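PDB 2NQL: Isomerase/lactonizing enzyme from Agrobacterium fabrum str. C58, which belongs to the enolase superfamily, pairing a mandelate racemase/muconate lactonizing enzyme-type N-terminal domain with a TIM-barrel-like domain, and carries a bound sodium ion. Local coordinates for residues 1-13 with 82-96. Sequence-based numbering, arbitrary orientation.
Sequences MNSPIATVEVFTL and INDLLAGFVIGRDAS
I5 is gripped through both polar backbone atoms by the type II turn V90 to R93. Its N donates to R93 O at 2.7 Å, almost in line with the carbonyl (175°), and its O takes the N-H of G92 at 2.9 Å. At G92 a side chain would be jammed against the carbonyl oxygen of I91, so the backbone there calls for glycine. With CG1 beside the backbone N (chi1 -54°), I5 lays that carbon against V90 CG1, 3.9 Å away. Further along, V8 straddles A87, CB to CB at 3.8 Å, while its CG1 meets I82 CG2, the two side chains crossing at about a right angle. V10 CG2 closes on the same methyl, I82 CG2, at 3.5 Å. Two waters donate to N83 OD1 and link it to V8 O and V10 N; N83 ND2 bonds I388. At the other end, waters join N2 O to D94 OD2 and S3 O to A95 N. D94 OD1 accepts both S96 N, in an Asx turn, and S96 OG, which should restrain the carboxylate's rotation. Strand 5-13 runs nearly antiparallel to helix 82-90 (155°), pairing with strand 50-59 in the N-terminal domain's sheet, while helix 117-138 touches I5 and V8 and helix 98-109 packs on V90.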
loop_
_atom_site.group_PDB
_atom_site.type_symbol
_atom_site.label_atom_id
_atom_site.label_comp_id
_atom_site.label_asym_id
_atom_site.label_seq_id
_atom_site.Cartn_x
_atom_site.Cartn_y
_atom_site.Cartn_z
ATOM N N MET A 1 -20.363 25.458 -16.123
ATOM C CA MET A 1 -18.882 25.747 -16.089
ATOM C C MET A 1 -18.087 24.441 -15.915
ATOM O O MET A 1 -17.337 24.031 -16.813
ATOM C CB MET A 1 -18.553 26.764 -14.985
ATOM C CG MET A 1 -17.071 26.981 -14.674
ATOM S SD MET A 1 -16.018 27.323 -16.101
ATOM C CE MET A 1 -16.330 29.072 -16.368
ATOM N N ASN A 2 -18.263 23.789 -14.768
ATOM C CA ASN A 2 -17.725 22.444 -14.573
ATOM C C ASN A 2 -18.822 21.428 -14.774
ATOM O O ASN A 2 -19.787 21.386 -14.003
ATOM C CB ASN A 2 -17.075 22.311 -13.199
ATOM C CG ASN A 2 -15.911 23.266 -13.011
ATOM O OD1 ASN A 2 -15.979 24.190 -12.196
ATOM N ND2 ASN A 2 -14.827 23.046 -13.755
ATOM N N SER A 3 -18.702 20.658 -15.846
ATOM C CA SER A 3 -19.699 19.655 -16.223
ATOM C C SER A 3 -19.415 18.336 -15.479
ATOM O O SER A 3 -18.255 17.951 -15.354
ATOM C CB SER A 3 -19.636 19.434 -17.728
ATOM O OG SER A 3 -20.479 18.379 -18.177
ATOM N N PRO A 4 -20.469 17.653 -14.971
ATOM C CA PRO A 4 -20.241 16.383 -14.254
ATOM C C PRO A 4 -19.517 15.348 -15.097
ATOM O O PRO A 4 -19.696 15.303 -16.316
ATOM C CB PRO A 4 -21.651 15.887 -13.927
ATOM C CG PRO A 4 -22.486 17.186 -13.920
ATOM C CD PRO A 4 -21.900 18.016 -15.013
ATOM N N ILE A 5 -18.700 14.529 -14.444
ATOM C CA ILE A 5 -18.088 13.381 -15.119
ATOM C C ILE A 5 -19.150 12.384 -15.586
ATOM O O ILE A 5 -20.037 12.005 -14.807
ATOM C CB ILE A 5 -17.041 12.674 -14.217
ATOM C CG1 ILE A 5 -15.983 13.677 -13.709
ATOM C CG2 ILE A 5 -16.466 11.448 -14.957
ATOM C CD1 ILE A 5 -15.424 14.636 -14.775
ATOM N N ALA A 6 -19.059 11.987 -16.855
ATOM C CA ALA A 6 -19.987 11.055 -17.473
ATOM C C ALA A 6 -19.388 9.645 -17.463
ATOM O O ALA A 6 -20.060 8.689 -17.084
ATOM C CB ALA A 6 -20.301 11.483 -18.904
ATOM N N THR A 7 -18.132 9.516 -17.908
ATOM C CA THR A 7 -17.513 8.207 -18.132
ATOM C C THR A 7 -16.044 8.180 -17.691
ATOM O O THR A 7 -15.355 9.216 -17.690
ATOM C CB THR A 7 -17.618 7.737 -19.618
ATOM O OG1 THR A 7 -17.020 8.707 -20.495
ATOM C CG2 THR A 7 -19.062 7.485 -20.044
ATOM N N VAL A 8 -15.595 6.990 -17.272
ATOM C CA VAL A 8 -14.196 6.750 -16.890
ATOM C C VAL A 8 -13.811 5.457 -17.599
ATOM O O VAL A 8 -14.415 4.404 -17.369
ATOM C CB VAL A 8 -14.023 6.617 -15.345
ATOM C CG1 VAL A 8 -12.549 6.351 -14.973
ATOM C CG2 VAL A 8 -14.539 7.858 -14.608
ATOM N N GLU A 9 -12.843 5.546 -18.508
ATOM C CA GLU A 9 -12.437 4.398 -19.314
ATOM C C GLU A 9 -10.976 4.074 -18.997
ATOM O O GLU A 9 -10.135 4.987 -18.976
ATOM C CB GLU A 9 -12.544 4.732 -20.802
ATOM C CG GLU A 9 -13.973 4.955 -21.336
ATOM C CD GLU A 9 -13.938 5.562 -22.723
ATOM O OE1 GLU A 9 -13.945 6.810 -22.818
ATOM O OE2 GLU A 9 -13.853 4.784 -23.686
ATOM N N VAL A 10 -10.677 2.798 -18.742
ATOM C CA VAL A 10 -9.295 2.392 -18.403
ATOM C C VAL A 10 -8.664 1.585 -19.531
ATOM O O VAL A 10 -9.314 0.720 -20.128
ATOM C CB VAL A 10 -9.260 1.529 -17.110
ATOM C CG1 VAL A 10 -7.837 1.430 -16.591
ATOM C CG2 VAL A 10 -10.126 2.184 -16.018
ATOM N N PHE A 11 -7.386 1.868 -19.794
ATOM C CA PHE A 11 -6.642 1.230 -20.876
ATOM C C PHE A 11 -5.242 0.886 -20.410
ATOM O O PHE A 11 -4.735 1.474 -19.456
ATOM C CB PHE A 11 -6.462 2.163 -22.075
ATOM C CG PHE A 11 -7.743 2.689 -22.643
ATOM C CD1 PHE A 11 -8.409 1.991 -23.651
ATOM C CD2 PHE A 11 -8.246 3.914 -22.213
ATOM C CE1 PHE A 11 -9.600 2.503 -24.206
ATOM C CE2 PHE A 11 -9.451 4.428 -22.756
ATOM C CZ PHE A 11 -10.111 3.716 -23.748
ATOM N N THR A 12 -4.625 -0.072 -21.099
ATOM C CA THR A 12 -3.165 -0.210 -21.043
ATOM C C THR A 12 -2.566 0.168 -22.396
ATOM O O THR A 12 -3.212 0.053 -23.439
ATOM C CB THR A 12 -2.713 -1.637 -20.696
ATOM O OG1 THR A 12 -3.366 -2.566 -21.572
ATOM C CG2 THR A 12 -3.079 -1.939 -19.239
ATOM N N LEU A 13 -1.346 0.662 -22.336
ATOM C CA LEU A 13 -0.494 0.810 -23.534
ATOM C C LEU A 13 0.749 -0.023 -23.267
ATOM O O LEU A 13 1.473 0.230 -22.305
ATOM C CB LEU A 13 -0.156 2.294 -23.744
ATOM C CG LEU A 13 0.876 2.663 -24.842
ATOM C CD1 LEU A 13 0.519 1.969 -26.127
ATOM C CD2 LEU A 13 0.924 4.193 -25.064
ATOM N N ILE A 82 -10.415 0.780 -10.381
ATOM C CA ILE A 82 -11.160 1.845 -11.037
ATOM C C ILE A 82 -12.532 1.346 -11.521
ATOM O O ILE A 82 -13.557 1.972 -11.199
ATOM C CB ILE A 82 -10.334 2.520 -12.170
ATOM C CG1 ILE A 82 -9.099 3.212 -11.547
ATOM C CG2 ILE A 82 -11.219 3.518 -12.955
ATOM C CD1 ILE A 82 -8.119 3.806 -12.606
ATOM N N ASN A 83 -12.559 0.226 -12.249
ATOM C CA ASN A 83 -13.814 -0.271 -12.840
ATOM C C ASN A 83 -14.834 -0.746 -11.780
ATOM O O ASN A 83 -16.048 -0.494 -11.919
ATOM C CB ASN A 83 -13.570 -1.398 -13.837
ATOM C CG ASN A 83 -12.898 -0.893 -15.120
ATOM O OD1 ASN A 83 -13.227 0.189 -15.625
ATOM N ND2 ASN A 83 -11.949 -1.668 -15.629
ATOM N N ASP A 84 -14.338 -1.416 -10.744
ATOM C CA ASP A 84 -15.247 -1.986 -9.723
ATOM C C ASP A 84 -15.716 -0.944 -8.724
ATOM O O ASP A 84 -16.880 -0.949 -8.318
ATOM C CB ASP A 84 -14.601 -3.160 -8.960
ATOM C CG ASP A 84 -15.552 -3.756 -7.888
ATOM O OD1 ASP A 84 -16.609 -4.285 -8.259
ATOM O OD2 ASP A 84 -15.249 -3.640 -6.689
ATOM N N LEU A 85 -14.795 -0.083 -8.303
ATOM C CA LEU A 85 -15.003 0.784 -7.156
ATOM C C LEU A 85 -14.958 2.271 -7.478
ATOM O O LEU A 85 -15.891 3.007 -7.164
ATOM C CB LEU A 85 -14.006 0.465 -6.034
ATOM C CG LEU A 85 -13.954 1.444 -4.845
ATOM C CD1 LEU A 85 -15.246 1.407 -3.973
ATOM C CD2 LEU A 85 -12.686 1.287 -3.977
ATOM N N LEU A 86 -13.856 2.739 -8.062
ATOM C CA LEU A 86 -13.560 4.168 -7.950
ATOM C C LEU A 86 -14.328 5.006 -8.973
ATOM O O LEU A 86 -14.748 6.121 -8.669
ATOM C CB LEU A 86 -12.054 4.414 -8.088
ATOM C CG LEU A 86 -11.188 3.838 -6.987
ATOM C CD1 LEU A 86 -9.731 3.771 -7.486
ATOM C CD2 LEU A 86 -11.298 4.714 -5.719
ATOM N N ALA A 87 -14.509 4.461 -10.177
ATOM C CA ALA A 87 -15.202 5.184 -11.252
ATOM C C ALA A 87 -16.609 5.608 -10.815
ATOM O O ALA A 87 -17.037 6.708 -11.103
ATOM C CB ALA A 87 -15.293 4.366 -12.498
ATOM N N GLY A 88 -17.298 4.720 -10.108
ATOM C CA GLY A 88 -18.660 4.989 -9.619
ATOM C C GLY A 88 -18.763 6.197 -8.714
ATOM O O GLY A 88 -19.817 6.848 -8.671
ATOM N N PHE A 89 -17.700 6.481 -7.970
ATOM C CA PHE A 89 -17.643 7.624 -7.067
ATOM C C PHE A 89 -17.037 8.896 -7.673
ATOM O O PHE A 89 -16.992 9.949 -7.036
ATOM C CB PHE A 89 -16.939 7.238 -5.774
ATOM C CG PHE A 89 -17.722 6.235 -4.970
ATOM C CD1 PHE A 89 -18.820 6.655 -4.217
ATOM C CD2 PHE A 89 -17.410 4.886 -5.010
ATOM C CE1 PHE A 89 -19.573 5.744 -3.484
ATOM C CE2 PHE A 89 -18.157 3.962 -4.297
ATOM C CZ PHE A 89 -19.248 4.396 -3.526
ATOM N N VAL A 90 -16.574 8.776 -8.904
ATOM C CA VAL A 90 -16.153 9.945 -9.695
ATOM C C VAL A 90 -17.273 10.415 -10.615
ATOM O O VAL A 90 -17.507 11.618 -10.731
ATOM C CB VAL A 90 -14.842 9.651 -10.485
ATOM C CG1 VAL A 90 -14.484 10.848 -11.413
ATOM C CG2 VAL A 90 -13.734 9.409 -9.493
ATOM N N ILE A 91 -17.950 9.470 -11.270
ATOM C CA ILE A 91 -19.064 9.767 -12.163
ATOM C C ILE A 91 -20.163 10.554 -11.417
ATOM O O ILE A 91 -20.572 10.184 -10.299
ATOM C CB ILE A 91 -19.614 8.462 -12.809
ATOM C CG1 ILE A 91 -18.644 7.932 -13.885
ATOM C CG2 ILE A 91 -21.009 8.680 -13.414
ATOM C CD1 ILE A 91 -18.777 6.429 -14.162
ATOM N N GLY A 92 -20.592 11.669 -12.006
ATOM C CA GLY A 92 -21.533 12.573 -11.326
ATOM C C GLY A 92 -20.885 13.687 -10.528
ATOM O O GLY A 92 -21.517 14.715 -10.279
ATOM N N ARG A 93 -19.611 13.525 -10.145
ATOM C CA ARG A 93 -18.874 14.618 -9.512
ATOM C C ARG A 93 -18.384 15.519 -10.654
ATOM O O ARG A 93 -18.481 15.144 -11.818
ATOM C CB ARG A 93 -17.656 14.114 -8.716
ATOM C CG ARG A 93 -17.964 13.150 -7.548
ATOM C CD ARG A 93 -18.593 13.884 -6.387
ATOM N NE ARG A 93 -17.740 14.865 -5.700
ATOM C CZ ARG A 93 -16.974 14.614 -4.637
ATOM N NH1 ARG A 93 -16.879 13.383 -4.165
ATOM N NH2 ARG A 93 -16.269 15.588 -4.054
ATOM N N ASP A 94 -17.840 16.677 -10.310
ATOM C CA ASP A 94 -17.229 17.515 -11.333
ATOM C C ASP A 94 -15.809 17.920 -10.958
ATOM O O ASP A 94 -15.275 17.489 -9.922
ATOM C CB ASP A 94 -18.113 18.723 -11.638
ATOM C CG ASP A 94 -18.220 19.690 -10.466
ATOM O OD1 ASP A 94 -17.234 19.924 -9.736
ATOM O OD2 ASP A 94 -19.318 20.243 -10.285
ATOM N N ALA A 95 -15.208 18.766 -11.799
ATOM C CA ALA A 95 -13.811 19.132 -11.650
ATOM C C ALA A 95 -13.605 20.518 -11.034
ATOM O O ALA A 95 -12.519 21.085 -11.128
ATOM C CB ALA A 95 -13.086 19.004 -13.020
ATOM N N SER A 96 -14.637 21.059 -10.379
ATOM C CA SER A 96 -14.514 22.345 -9.667
ATOM C C SER A 96 -13.500 22.342 -8.525
ATOM O O SER A 96 -12.909 23.379 -8.192
ATOM C CB SER A 96 -15.879 22.853 -9.177
ATOM O OG SER A 96 -16.418 22.015 -8.161
HETATM O O HOH W 1 -21.426 20.551 -12.232
HETATM O O HOH W 2 -16.102 19.044 -14.478
HETATM O O HOH W 3 -14.434 2.669 -15.209
HETATM O O HOH W 4 -12.921 0.998 -18.235
#